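PDB 1T3Q: quinoline 2-oxidoreductase medium subunit from Pseudomonas putida, which binds FAD as the flavoprotein subunit of a quinoline-oxidising molybdenum hydroxylase and probably takes part in passing electrons through that flavin. Local coordinates for residues L69-G72 with A73-H77; V90-L93 with P94-A98; G109-G112 with G113-H117; A120-E123 with M124-L127. One frame throughout, in Å; residues are numbered along the deposited sequence.

Contact 1: residues L69-G72 with A73-H77; sequences LSVG and AMVTH. With FAD (flavin-adenine dinucleotide), chain R.
The His-77 imidazole meets the cofactor with its edge: NE2 sits 3.0 Å from FAD O2', a hydroxyl of the ribityl chain, with O2' near the ring plane and C2' in it. The hydrogen bond is moderately bent (152°), and either partner could supply the proton. The ring reaches the ribityl from the start of helix 77-82, with CG turned anti to its carbonyl carbon (chi1 -60°). Before it, Thr-76 is the N-cap residue, and its OG1 binds Arg-79 N.

The other flat group is the adenine, touched through its amino nitrogen: Ala-73 CB stands 3.6 Å from FAD N6A, a plain van der Waals approach. Ala-73 is the second residue of a type I beta turn, Gly-72 to Val-75, by which the chain leaves strand 68-72. Val-75 N closes it on Gly-72 O at 3.1 Å. The donor lies well above the carbonyl plane, 56° out of it, instead of facing a lone pair.

Apolar packing joins the end of the strand to the turn. Val-71 CG1 lies 3.6 Å from Val-75 CB, and the two branched side chains cross at about a right angle. Val-75 turns CG2 back along the turn, 3.2 Å from Gly-72 O. Asn-80 of the following helix touches both valines, while Ile-62 adds to the packing on Val-75.

Chemically, then, the stretch offers the dinucleotide one directional bond, at the ribityl, and only a methyl group at the adenine amino nitrogen, so its polar hold falls on the flavin half.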
loop_
_atom_site.group_PDB
_atom_site.type_symbol
_atom_site.label_atom_id
_atom_site.label_comp_id
_atom_site.label_asym_id
_atom_site.label_seq_id
_atom_site.Cartn_x
_atom_site.Cartn_y
_atom_site.Cartn_z
ATOM N N LEU C 69 4.689 61.584 2.484
ATOM C CA LEU C 69 4.185 60.314 1.983
ATOM C C LEU C 69 3.573 59.539 3.140
ATOM O O LEU C 69 4.226 59.337 4.163
ATOM C CB LEU C 69 5.342 59.518 1.380
ATOM C CG LEU C 69 5.093 58.366 0.407
ATOM C CD1 LEU C 69 6.135 57.302 0.698
ATOM C CD2 LEU C 69 3.692 57.795 0.544
ATOM N N SER C 70 2.316 59.133 2.986
ATOM C CA SER C 70 1.628 58.368 4.017
ATOM C C SER C 70 1.523 56.907 3.570
ATOM O O SER C 70 0.939 56.604 2.526
ATOM C CB SER C 70 0.229 58.944 4.266
ATOM O OG SER C 70 -0.446 58.219 5.284
ATOM N N VAL C 71 2.107 56.005 4.356
ATOM C CA VAL C 71 2.074 54.576 4.045
ATOM C C VAL C 71 1.384 53.818 5.174
ATOM O O VAL C 71 1.810 53.892 6.325
ATOM C CB VAL C 71 3.499 54.008 3.860
ATOM C CG1 VAL C 71 3.430 52.526 3.487
ATOM C CG2 VAL C 71 4.236 54.790 2.790
ATOM N N GLY C 72 0.317 53.101 4.836
ATOM C CA GLY C 72 -0.425 52.343 5.829
ATOM C C GLY C 72 0.380 51.181 6.377
ATOM O O GLY C 72 1.237 50.633 5.687
ATOM N N ALA C 73 0.095 50.802 7.620
ATOM C CA ALA C 73 0.804 49.710 8.280
ATOM C C ALA C 73 0.726 48.367 7.551
ATOM O O ALA C 73 1.654 47.559 7.641
ATOM C CB ALA C 73 0.283 49.550 9.705
ATOM N N MET C 74 -0.365 48.124 6.829
ATOM C CA MET C 74 -0.522 46.855 6.126
ATOM C C MET C 74 -0.024 46.850 4.681
ATOM O O MET C 74 -0.311 45.924 3.917
ATOM C CB MET C 74 -1.981 46.398 6.190
ATOM C CG MET C 74 -2.400 45.890 7.569
ATOM S SD MET C 74 -1.378 44.476 8.124
ATOM C CE MET C 74 -2.237 43.136 7.335
ATOM N N VAL C 75 0.716 47.886 4.305
ATOM C CA VAL C 75 1.277 47.965 2.959
ATOM C C VAL C 75 2.464 46.997 2.934
ATOM O O VAL C 75 3.380 47.114 3.745
ATOM C CB VAL C 75 1.764 49.404 2.636
ATOM C CG1 VAL C 75 2.498 49.427 1.304
ATOM C CG2 VAL C 75 0.569 50.357 2.598
ATOM N N THR C 76 2.433 46.040 2.010
ATOM C CA THR C 76 3.492 45.038 1.896
ATOM C C THR C 76 4.808 45.599 1.375
ATOM O O THR C 76 4.830 46.629 0.704
ATOM C CB THR C 76 3.067 43.881 0.960
ATOM O OG1 THR C 76 2.783 44.400 -0.348
ATOM C CG2 THR C 76 1.829 43.182 1.505
ATOM N N HIS C 77 5.909 44.924 1.691
ATOM C CA HIS C 77 7.209 45.367 1.206
ATOM C C HIS C 77 7.108 45.429 -0.316
ATOM O O HIS C 77 7.618 46.357 -0.949
ATOM C CB HIS C 77 8.315 44.382 1.591
ATOM C CG HIS C 77 8.469 44.179 3.066
ATOM N ND1 HIS C 77 8.302 45.195 3.982
ATOM C CD2 HIS C 77 8.823 43.085 3.780
ATOM C CE1 HIS C 77 8.546 44.736 5.196
ATOM N NE2 HIS C 77 8.866 43.458 5.101
HETATM P PA FAD R . 3.996 39.910 11.499
HETATM O O1A FAD R . 5.020 38.830 11.515
HETATM O O2A FAD R . 2.701 39.580 11.422
HETATM O O5B FAD R . 4.217 40.416 12.913
HETATM C C5B FAD R . 5.299 41.302 13.347
HETATM C C4B FAD R . 5.067 41.699 14.867
HETATM O O4B FAD R . 4.437 43.041 14.845
HETATM C C3B FAD R . 4.128 40.832 15.774
HETATM O O3B FAD R . 4.539 40.847 17.109
HETATM C C2B FAD R . 2.740 41.498 15.529
HETATM O O2B FAD R . 1.860 41.318 16.611
HETATM C C1B FAD R . 3.103 42.952 15.453
HETATM N N9A FAD R . 2.282 43.753 14.546
HETATM C C8A FAD R . 2.122 43.576 13.187
HETATM N N7A FAD R . 1.493 44.592 12.599
HETATM C C5A FAD R . 1.210 45.466 13.622
HETATM C C6A FAD R . 0.544 46.807 13.647
HETATM N N6A FAD R . 0.037 47.399 12.595
HETATM N N1A FAD R . 0.462 47.395 14.903
HETATM C C2A FAD R . 0.975 46.804 16.038
HETATM N N3A FAD R . 1.589 45.588 16.111
HETATM C C4A FAD R . 1.635 44.927 14.887
HETATM N N1 FAD R . 13.149 41.728 7.551
HETATM C C2 FAD R . 14.061 42.660 7.263
HETATM O O2 FAD R . 14.039 43.755 7.768
HETATM N N3 FAD R . 15.230 42.350 6.488
HETATM C C4 FAD R . 15.515 41.050 6.076
HETATM O O4 FAD R . 16.535 40.839 5.459
HETATM C C4X FAD R . 14.564 40.001 6.455
HETATM N N5 FAD R . 14.782 38.696 6.086
HETATM C C5X FAD R . 13.805 37.761 6.374
HETATM C C6 FAD R . 14.052 36.404 5.986
HETATM C C7 FAD R . 13.121 35.395 6.232
HETATM C C7M FAD R . 13.447 33.973 5.831
HETATM C C8 FAD R . 11.832 35.724 6.887
HETATM C C8M FAD R . 10.777 34.684 7.179
HETATM C C9 FAD R . 11.562 37.069 7.257
HETATM C C9A FAD R . 12.540 38.088 7.022
HETATM N N10 FAD R . 12.357 39.494 7.393
HETATM C C10 FAD R . 13.330 40.419 7.165
HETATM C "C1'" FAD R . 11.159 39.854 8.198
HETATM C "C2'" FAD R . 10.046 40.549 7.362
HETATM O "O2'" FAD R . 10.448 41.887 7.053
HETATM C "C3'" FAD R . 8.786 40.511 8.231
HETATM O "O3'" FAD R . 7.677 40.521 7.321
HETATM C "C4'" FAD R . 8.665 41.719 9.199
HETATM O "O4'" FAD R . 9.779 41.780 10.095
HETATM C "C5'" FAD R . 7.403 41.515 9.988
HETATM O "O5'" FAD R . 6.193 42.072 9.190
HETATM P P FAD R . 4.939 41.245 9.098
HETATM O O1P FAD R . 3.949 42.108 8.308
HETATM O O2P FAD R . 5.159 39.954 8.636
HETATM O O3P FAD R . 4.402 41.109 10.463
#

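Contact 2: residues V90-L93 with P94-A98; sequences VPIL and PKVLA
Leu-93 and Leu-97 press together one helical turn apart, CD2 of the first only 3.5 Å from CD1 of the second, a tight fit for two methyls. On the neighbouring flank Ile-92 CG1 rests against Val-96 CG2 at 3.9 Å. Ile-92 holds CG1 anti to its backbone N (chi1 -176°), which sends CD1 out to meet Lys-95 CE, the two chains crossing at about a right angle. Pro-94, which has no N-H to give, sets its ring CG 3.2 Å from Pro-91 O.

This is the short helix 92-97. Leu-97 N binds Leu-93 O at 3.0 Å in the regular i to i+4 manner, whereas Val-96 N splits its hydrogen between Ile-92 O at 3.0 Å and, weakly, Leu-93 O. At its start, Leu-93 N binds Val-90 O at 2.9 Å; Val-90 is the first residue to leave helical angles after helix 84-89.

Further out, Ile-92 and Val-96 pack on Phe-180 of strand 177-183, and Val-86 covers Leu-93 and Pro-94. Lys-95, bent at chi3, carries its ammonium to a salt bridge with Glu-179. Leu-97 packs on the earlier helix 77-82, touching His-77, Asn-80 and Lys-81.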
loop_
_atom_site.group_PDB
_atom_site.type_symbol
_atom_site.label_atom_id
_atom_site.label_comp_id
_atom_site.label_asym_id
_atom_site.label_seq_id
_atom_site.Cartn_x
_atom_site.Cartn_y
_atom_site.Cartn_z
ATOM N N VAL C 90 9.423 59.010 -2.332
ATOM C CA VAL C 90 10.561 58.561 -1.530
ATOM C C VAL C 90 11.289 57.406 -2.222
ATOM O O VAL C 90 11.266 56.265 -1.750
ATOM C CB VAL C 90 10.089 58.108 -0.120
ATOM C CG1 VAL C 90 11.289 57.787 0.766
ATOM C CG2 VAL C 90 9.237 59.200 0.516
ATOM N N PRO C 91 11.960 57.696 -3.351
ATOM C CA PRO C 91 12.700 56.701 -4.134
ATOM C C PRO C 91 13.711 55.855 -3.363
ATOM O O PRO C 91 14.071 54.767 -3.807
ATOM C CB PRO C 91 13.356 57.541 -5.232
ATOM C CG PRO C 91 13.498 58.890 -4.596
ATOM C CD PRO C 91 12.177 59.047 -3.895
ATOM N N ILE C 92 14.168 56.342 -2.214
ATOM C CA ILE C 92 15.129 55.580 -1.429
ATOM C C ILE C 92 14.457 54.364 -0.793
ATOM O O ILE C 92 15.103 53.348 -0.549
ATOM C CB ILE C 92 15.776 56.446 -0.314
ATOM C CG1 ILE C 92 16.853 55.637 0.414
ATOM C CG2 ILE C 92 14.709 56.922 0.674
ATOM C CD1 ILE C 92 18.026 55.219 -0.471
ATOM N N LEU C 93 13.156 54.463 -0.536
ATOM C CA LEU C 93 12.419 53.364 0.085
ATOM C C LEU C 93 12.491 52.081 -0.747
ATOM O O LEU C 93 12.891 51.033 -0.247
ATOM C CB LEU C 93 10.954 53.759 0.309
ATOM C CG LEU C 93 10.311 53.336 1.635
ATOM C CD1 LEU C 93 8.814 53.584 1.564
ATOM C CD2 LEU C 93 10.584 51.878 1.928
ATOM N N PRO C 94 12.099 52.144 -2.029
ATOM C CA PRO C 94 12.178 50.906 -2.810
ATOM C C PRO C 94 13.607 50.387 -3.001
ATOM O O PRO C 94 13.816 49.185 -3.151
ATOM C CB PRO C 94 11.482 51.274 -4.128
ATOM C CG PRO C 94 11.618 52.756 -4.209
ATOM C CD PRO C 94 11.406 53.201 -2.785
ATOM N N LYS C 95 14.594 51.277 -2.986
ATOM C CA LYS C 95 15.971 50.827 -3.155
ATOM C C LYS C 95 16.449 50.068 -1.917
ATOM O O LYS C 95 17.270 49.150 -2.008
ATOM C CB LYS C 95 16.893 52.011 -3.460
ATOM C CG LYS C 95 16.574 52.669 -4.798
ATOM C CD LYS C 95 17.733 53.484 -5.345
ATOM C CE LYS C 95 18.058 54.671 -4.467
ATOM N NZ LYS C 95 19.105 55.517 -5.107
ATOM N N VAL C 96 15.921 50.447 -0.758
ATOM C CA VAL C 96 16.281 49.789 0.493
ATOM C C VAL C 96 15.572 48.438 0.583
ATOM O O VAL C 96 16.153 47.444 1.024
ATOM C CB VAL C 96 15.877 50.649 1.717
ATOM C CG1 VAL C 96 16.104 49.864 3.006
ATOM C CG2 VAL C 96 16.693 51.942 1.743
ATOM N N LEU C 97 14.316 48.409 0.146
ATOM C CA LEU C 97 13.510 47.195 0.183
ATOM C C LEU C 97 14.061 46.063 -0.678
ATOM O O LEU C 97 13.710 44.901 -0.475
ATOM C CB LEU C 97 12.072 47.518 -0.225
ATOM C CG LEU C 97 11.292 48.318 0.825
ATOM C CD1 LEU C 97 10.036 48.910 0.212
ATOM C CD2 LEU C 97 10.948 47.410 1.995
ATOM N N ALA C 98 14.921 46.394 -1.636
ATOM C CA ALA C 98 15.515 45.377 -2.493
ATOM C C ALA C 98 16.408 44.452 -1.663
ATOM O O ALA C 98 16.655 43.304 -2.036
ATOM C CB ALA C 98 16.333 46.034 -3.601
#

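Contact 3: residues G109-G112 with G113-H117; sequences GTLG and GSLAH. With FAD (flavin-adenine dinucleotide), chain R.
The pyrophosphate of FAD is held at the N-terminus of helix 111-117, where Thr-110 serves both the helix and the ligand. Its OG1 accepts from Gly-113 N at 2.9 Å, the N-cap bond, and donates to FAD O1P at 2.7 Å. Thr-110 N adds a second bond to the same phosphate oxygen, 2.9 Å long though clearly bent at 138°, so one residue grips O1P twice. The hydroxyl can do this because chi1 of 67° places it between the backbone N and the carbonyl carbon, facing the amide of Gly-113.

Beyond the cap the backbone is regular alpha helix: Ser-114 N binds Thr-110 O at 3.0 Å, and the next two amides follow the same i to i+4 pattern. A phosphate at the positive end of a helix is a classical anion-binding arrangement, and the helix dipole probably favours the charge here. Glycine lets the ligand come down onto the backbone. Gly-113 brings its bare CA to 3.5 Å from the bridging oxygen FAD O3P, and its carbonyl carbon lies 3.2 Å from FAD O5'. Gly-109 CA is likewise close to the ribityl, 3.1 Å from FAD O3'.

Ala-116 continues along the same side of the helix, its CB 3.2 Å from FAD O4B of the adenosine ribose. Leu-111 and Leu-115 face away from the cofactor into protein, with CG of the former against CD1 of the latter. Val-169 of strand 165-172 packs on both leucines.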
loop_
_atom_site.group_PDB
_atom_site.type_symbol
_atom_site.label_atom_id
_atom_site.label_comp_id
_atom_site.label_asym_id
_atom_site.label_seq_id
_atom_site.Cartn_x
_atom_site.Cartn_y
_atom_site.Cartn_z
ATOM N N GLY C 109 5.250 40.333 3.980
ATOM C CA GLY C 109 5.726 41.254 4.996
ATOM C C GLY C 109 5.212 42.666 4.792
ATOM O O GLY C 109 5.075 43.122 3.655
ATOM N N THR C 110 4.934 43.363 5.891
ATOM C CA THR C 110 4.419 44.727 5.814
ATOM C C THR C 110 5.304 45.729 6.547
ATOM O O THR C 110 6.122 45.361 7.394
ATOM C CB THR C 110 2.993 44.824 6.411
ATOM O OG1 THR C 110 3.045 44.592 7.826
ATOM C CG2 THR C 110 2.074 43.793 5.770
ATOM N N LEU C 111 5.133 47.003 6.216
ATOM C CA LEU C 111 5.897 48.066 6.854
ATOM C C LEU C 111 5.557 48.091 8.347
ATOM O O LEU C 111 6.449 48.116 9.199
ATOM C CB LEU C 111 5.550 49.417 6.208
ATOM C CG LEU C 111 6.205 50.662 6.818
ATOM C CD1 LEU C 111 7.728 50.553 6.721
ATOM C CD2 LEU C 111 5.705 51.913 6.093
ATOM N N GLY C 112 4.263 48.072 8.655
ATOM C CA GLY C 112 3.826 48.092 10.040
ATOM C C GLY C 112 4.333 46.905 10.843
ATOM O O GLY C 112 4.744 47.056 11.995
ATOM N N GLY C 113 4.298 45.722 10.240
ATOM C CA GLY C 113 4.770 44.531 10.926
ATOM C C GLY C 113 6.264 44.585 11.180
ATOM O O GLY C 113 6.744 44.188 12.246
ATOM N N SER C 114 7.009 45.075 10.196
ATOM C CA SER C 114 8.456 45.190 10.331
ATOM C C SER C 114 8.801 46.167 11.456
ATOM O O SER C 114 9.684 45.902 12.267
ATOM C CB SER C 114 9.077 45.679 9.016
ATOM O OG SER C 114 10.470 45.881 9.152
ATOM N N LEU C 115 8.095 47.294 11.504
ATOM C CA LEU C 115 8.352 48.303 12.525
ATOM C C LEU C 115 7.982 47.819 13.925
ATOM O O LEU C 115 8.717 48.058 14.884
ATOM C CB LEU C 115 7.594 49.595 12.188
ATOM C CG LEU C 115 8.087 50.298 10.918
ATOM C CD1 LEU C 115 7.156 51.449 10.553
ATOM C CD2 LEU C 115 9.497 50.803 11.147
ATOM N N ALA C 116 6.854 47.126 14.036
ATOM C CA ALA C 116 6.408 46.615 15.325
ATOM C C ALA C 116 7.305 45.476 15.817
ATOM O O ALA C 116 7.575 45.369 17.017
ATOM C CB ALA C 116 4.974 46.142 15.224
ATOM N N HIS C 117 7.760 44.626 14.897
ATOM C CA HIS C 117 8.632 43.514 15.276
ATOM C C HIS C 117 9.911 44.114 15.845
ATOM O O HIS C 117 10.475 43.610 16.817
ATOM C CB HIS C 117 8.946 42.628 14.071
ATOM C CG HIS C 117 9.778 41.428 14.409
ATOM N ND1 HIS C 117 9.427 40.533 15.399
ATOM C CD2 HIS C 117 10.946 40.977 13.894
ATOM C CE1 HIS C 117 10.342 39.586 15.478
ATOM N NE2 HIS C 117 11.276 39.831 14.576
HETATM P PA FAD R . 3.996 39.910 11.499
HETATM O O1A FAD R . 5.020 38.830 11.515
HETATM O O2A FAD R . 2.701 39.580 11.422
HETATM O O5B FAD R . 4.217 40.416 12.913
HETATM C C5B FAD R . 5.299 41.302 13.347
HETATM C C4B FAD R . 5.067 41.699 14.867
HETATM O O4B FAD R . 4.437 43.041 14.845
HETATM C C3B FAD R . 4.128 40.832 15.774
HETATM O O3B FAD R . 4.539 40.847 17.109
HETATM C C2B FAD R . 2.740 41.498 15.529
HETATM O O2B FAD R . 1.860 41.318 16.611
HETATM C C1B FAD R . 3.103 42.952 15.453
HETATM N N9A FAD R . 2.282 43.753 14.546
HETATM C C8A FAD R . 2.122 43.576 13.187
HETATM N N7A FAD R . 1.493 44.592 12.599
HETATM C C5A FAD R . 1.210 45.466 13.622
HETATM C C6A FAD R . 0.544 46.807 13.647
HETATM N N6A FAD R . 0.037 47.399 12.595
HETATM N N1A FAD R . 0.462 47.395 14.903
HETATM C C2A FAD R . 0.975 46.804 16.038
HETATM N N3A FAD R . 1.589 45.588 16.111
HETATM C C4A FAD R . 1.635 44.927 14.887
HETATM N N1 FAD R . 13.149 41.728 7.551
HETATM C C2 FAD R . 14.061 42.660 7.263
HETATM O O2 FAD R . 14.039 43.755 7.768
HETATM N N3 FAD R . 15.230 42.350 6.488
HETATM C C4 FAD R . 15.515 41.050 6.076
HETATM O O4 FAD R . 16.535 40.839 5.459
HETATM C C4X FAD R . 14.564 40.001 6.455
HETATM N N5 FAD R . 14.782 38.696 6.086
HETATM C C5X FAD R . 13.805 37.761 6.374
HETATM C C6 FAD R . 14.052 36.404 5.986
HETATM C C7 FAD R . 13.121 35.395 6.232
HETATM C C7M FAD R . 13.447 33.973 5.831
HETATM C C8 FAD R . 11.832 35.724 6.887
HETATM C C8M FAD R . 10.777 34.684 7.179
HETATM C C9 FAD R . 11.562 37.069 7.257
HETATM C C9A FAD R . 12.540 38.088 7.022
HETATM N N10 FAD R . 12.357 39.494 7.393
HETATM C C10 FAD R . 13.330 40.419 7.165
HETATM C "C1'" FAD R . 11.159 39.854 8.198
HETATM C "C2'" FAD R . 10.046 40.549 7.362
HETATM O "O2'" FAD R . 10.448 41.887 7.053
HETATM C "C3'" FAD R . 8.786 40.511 8.231
HETATM O "O3'" FAD R . 7.677 40.521 7.321
HETATM C "C4'" FAD R . 8.665 41.719 9.199
HETATM O "O4'" FAD R . 9.779 41.780 10.095
HETATM C "C5'" FAD R . 7.403 41.515 9.988
HETATM O "O5'" FAD R . 6.193 42.072 9.190
HETATM P P FAD R . 4.939 41.245 9.098
HETATM O O1P FAD R . 3.949 42.108 8.308
HETATM O O2P FAD R . 5.159 39.954 8.636
HETATM O O3P FAD R . 4.402 41.109 10.463
#

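Contact 4: residues A120-E123 with M124-L127; sequences AGAE and MPFL. With FAD (flavin-adenine dinucleotide), chain R.
Glu-123 O takes the amide hydrogen of Leu-127 at 2.8 Å, in a nearly straight bond of 161°. Carbon also gathers round this carbonyl: Phe-126 CB lies 3.5 Å off, and the oxygen sits near the plane of the Phe-126 ring, at its edge. With CG anti to the backbone N (chi1 162°), the phenyl group is carried outward to Met-194 and Ala-196 of strand 193-202.

At the other end of the same residue, Glu-123 OE2 accepts from FAD N3 at 2.8 Å. The side chain folds at chi2 (76°) to bring the carboxylate round to the flavin, while its backbone N makes a long, weak bond to FAD O2. Together they address the N3-H and C2 carbonyl edge of the pyrimidine ring, so the N-terminal end of helix 123-130 docks against the redox-active end of the cofactor. Ala-122 fills the corner: its CB stands 3.1 Å from FAD O2 and 3.5 Å from Pro-125 CD, joining ligand and helix through one methyl.

Met-124 curls back, bent at chi2 and chi3, until CE is 4.0 Å from Glu-123 CB. Leu-111 and Ser-114 of helix 111-117 flank Met-124, and Ser-114 also touches Pro-125. The second carboxylate oxygen, Glu-123 OE1, lies close to Glu-182 OE2, a nearness of like charges that may raise the pKa of one of the two acids.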
loop_
_atom_site.group_PDB
_atom_site.type_symbol
_atom_site.label_atom_id
_atom_site.label_comp_id
_atom_site.label_asym_id
_atom_site.label_seq_id
_atom_site.Cartn_x
_atom_site.Cartn_y
_atom_site.Cartn_z
ATOM N N ALA C 120 16.508 44.763 15.489
ATOM C CA ALA C 120 17.559 45.770 15.397
ATOM C C ALA C 120 18.361 45.608 14.111
ATOM O O ALA C 120 19.139 46.485 13.748
ATOM C CB ALA C 120 18.487 45.676 16.600
ATOM N N GLY C 121 18.163 44.486 13.423
ATOM C CA GLY C 121 18.883 44.244 12.188
ATOM C C GLY C 121 18.033 44.501 10.961
ATOM O O GLY C 121 18.503 44.345 9.838
ATOM N N ALA C 122 16.785 44.911 11.171
ATOM C CA ALA C 122 15.858 45.168 10.070
ATOM C C ALA C 122 16.073 46.517 9.391
ATOM O O ALA C 122 16.474 47.490 10.032
ATOM C CB ALA C 122 14.422 45.070 10.574
ATOM N N GLU C 123 15.788 46.571 8.094
ATOM C CA GLU C 123 15.952 47.799 7.321
ATOM C C GLU C 123 14.939 48.904 7.620
ATOM O O GLU C 123 15.319 50.064 7.770
ATOM C CB GLU C 123 15.913 47.500 5.812
ATOM C CG GLU C 123 17.196 46.913 5.243
ATOM C CD GLU C 123 17.378 45.445 5.585
ATOM O OE1 GLU C 123 18.474 44.896 5.326
ATOM O OE2 GLU C 123 16.422 44.837 6.107
ATOM N N MET C 124 13.658 48.556 7.705
ATOM C CA MET C 124 12.629 49.571 7.941
ATOM C C MET C 124 12.756 50.385 9.233
ATOM O O MET C 124 12.619 51.608 9.204
ATOM C CB MET C 124 11.233 48.951 7.831
ATOM C CG MET C 124 10.870 48.509 6.413
ATOM S SD MET C 124 11.016 49.814 5.151
ATOM C CE MET C 124 12.684 49.556 4.561
ATOM N N PRO C 125 13.007 49.731 10.380
ATOM C CA PRO C 125 13.130 50.538 11.601
ATOM C C PRO C 125 14.274 51.537 11.460
ATOM O O PRO C 125 14.169 52.685 11.888
ATOM C CB PRO C 125 13.404 49.496 12.683
ATOM C CG PRO C 125 12.655 48.291 12.179
ATOM C CD PRO C 125 13.000 48.292 10.696
ATOM N N PHE C 126 15.371 51.084 10.856
ATOM C CA PHE C 126 16.537 51.929 10.646
ATOM C C PHE C 126 16.237 53.068 9.680
ATOM O O PHE C 126 16.583 54.221 9.940
ATOM C CB PHE C 126 17.704 51.105 10.086
ATOM C CG PHE C 126 18.779 51.942 9.441
ATOM C CD1 PHE C 126 19.659 52.694 10.216
ATOM C CD2 PHE C 126 18.883 52.013 8.055
ATOM C CE1 PHE C 126 20.627 53.508 9.618
ATOM C CE2 PHE C 126 19.845 52.823 7.446
ATOM C CZ PHE C 126 20.718 53.572 8.229
ATOM N N LEU C 127 15.603 52.741 8.560
ATOM C CA LEU C 127 15.294 53.744 7.544
ATOM C C LEU C 127 14.285 54.796 7.993
ATOM O O LEU C 127 14.502 55.997 7.806
ATOM C CB LEU C 127 14.785 53.069 6.270
ATOM C CG LEU C 127 14.580 54.010 5.080
ATOM C CD1 LEU C 127 15.921 54.607 4.658
ATOM C CD2 LEU C 127 13.952 53.246 3.925
HETATM P PA FAD R . 3.996 39.910 11.499
HETATM O O1A FAD R . 5.020 38.830 11.515
HETATM O O2A FAD R . 2.701 39.580 11.422
HETATM O O5B FAD R . 4.217 40.416 12.913
HETATM C C5B FAD R . 5.299 41.302 13.347
HETATM C C4B FAD R . 5.067 41.699 14.867
HETATM O O4B FAD R . 4.437 43.041 14.845
HETATM C C3B FAD R . 4.128 40.832 15.774
HETATM O O3B FAD R . 4.539 40.847 17.109
HETATM C C2B FAD R . 2.740 41.498 15.529
HETATM O O2B FAD R . 1.860 41.318 16.611
HETATM C C1B FAD R . 3.103 42.952 15.453
HETATM N N9A FAD R . 2.282 43.753 14.546
HETATM C C8A FAD R . 2.122 43.576 13.187
HETATM N N7A FAD R . 1.493 44.592 12.599
HETATM C C5A FAD R . 1.210 45.466 13.622
HETATM C C6A FAD R . 0.544 46.807 13.647
HETATM N N6A FAD R . 0.037 47.399 12.595
HETATM N N1A FAD R . 0.462 47.395 14.903
HETATM C C2A FAD R . 0.975 46.804 16.038
HETATM N N3A FAD R . 1.589 45.588 16.111
HETATM C C4A FAD R . 1.635 44.927 14.887
HETATM N N1 FAD R . 13.149 41.728 7.551
HETATM C C2 FAD R . 14.061 42.660 7.263
HETATM O O2 FAD R . 14.039 43.755 7.768
HETATM N N3 FAD R . 15.230 42.350 6.488
HETATM C C4 FAD R . 15.515 41.050 6.076
HETATM O O4 FAD R . 16.535 40.839 5.459
HETATM C C4X FAD R . 14.564 40.001 6.455
HETATM N N5 FAD R . 14.782 38.696 6.086
HETATM C C5X FAD R . 13.805 37.761 6.374
HETATM C C6 FAD R . 14.052 36.404 5.986
HETATM C C7 FAD R . 13.121 35.395 6.232
HETATM C C7M FAD R . 13.447 33.973 5.831
HETATM C C8 FAD R . 11.832 35.724 6.887
HETATM C C8M FAD R . 10.777 34.684 7.179
HETATM C C9 FAD R . 11.562 37.069 7.257
HETATM C C9A FAD R . 12.540 38.088 7.022
HETATM N N10 FAD R . 12.357 39.494 7.393
HETATM C C10 FAD R . 13.330 40.419 7.165
HETATM C "C1'" FAD R . 11.159 39.854 8.198
HETATM C "C2'" FAD R . 10.046 40.549 7.362
HETATM O "O2'" FAD R . 10.448 41.887 7.053
HETATM C "C3'" FAD R . 8.786 40.511 8.231
HETATM O "O3'" FAD R . 7.677 40.521 7.321
HETATM C "C4'" FAD R . 8.665 41.719 9.199
HETATM O "O4'" FAD R . 9.779 41.780 10.095
HETATM C "C5'" FAD R . 7.403 41.515 9.988
HETATM O "O5'" FAD R . 6.193 42.072 9.190
HETATM P P FAD R . 4.939 41.245 9.098
HETATM O O1P FAD R . 3.949 42.108 8.308
HETATM O O2P FAD R . 5.159 39.954 8.636
HETATM O O3P FAD R . 4.402 41.109 10.463
#

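In the fold
Contacts 1, 3 and 4 all meet FAD, alongside other residues: contact 1 the ribityl and adenine amino group, contact 3 the pyrophosphate, ribityl and adenosine ribose, contact 4 the flavin pyrimidine edge. Contacts 1 and 3, centres 9 Å apart, are joined through backbone, with His-77 N 2.8 Å from Gly-109 O and Ala-73 O 2.8 Å from Gly-112 N, both probable hydrogen bonds. Contact 4, its centre 10 Å from that of contact 3, packs on it where Leu-115 CD2 meets Pro-125 CA at 3.7 Å. Contact 2 stands behind the site, its Leu-97 side chain about 8 Å from FAD, and touches the flavin-binding Glu-123, Val-96 CG1 lying 3.7 Å from Glu-123 CB.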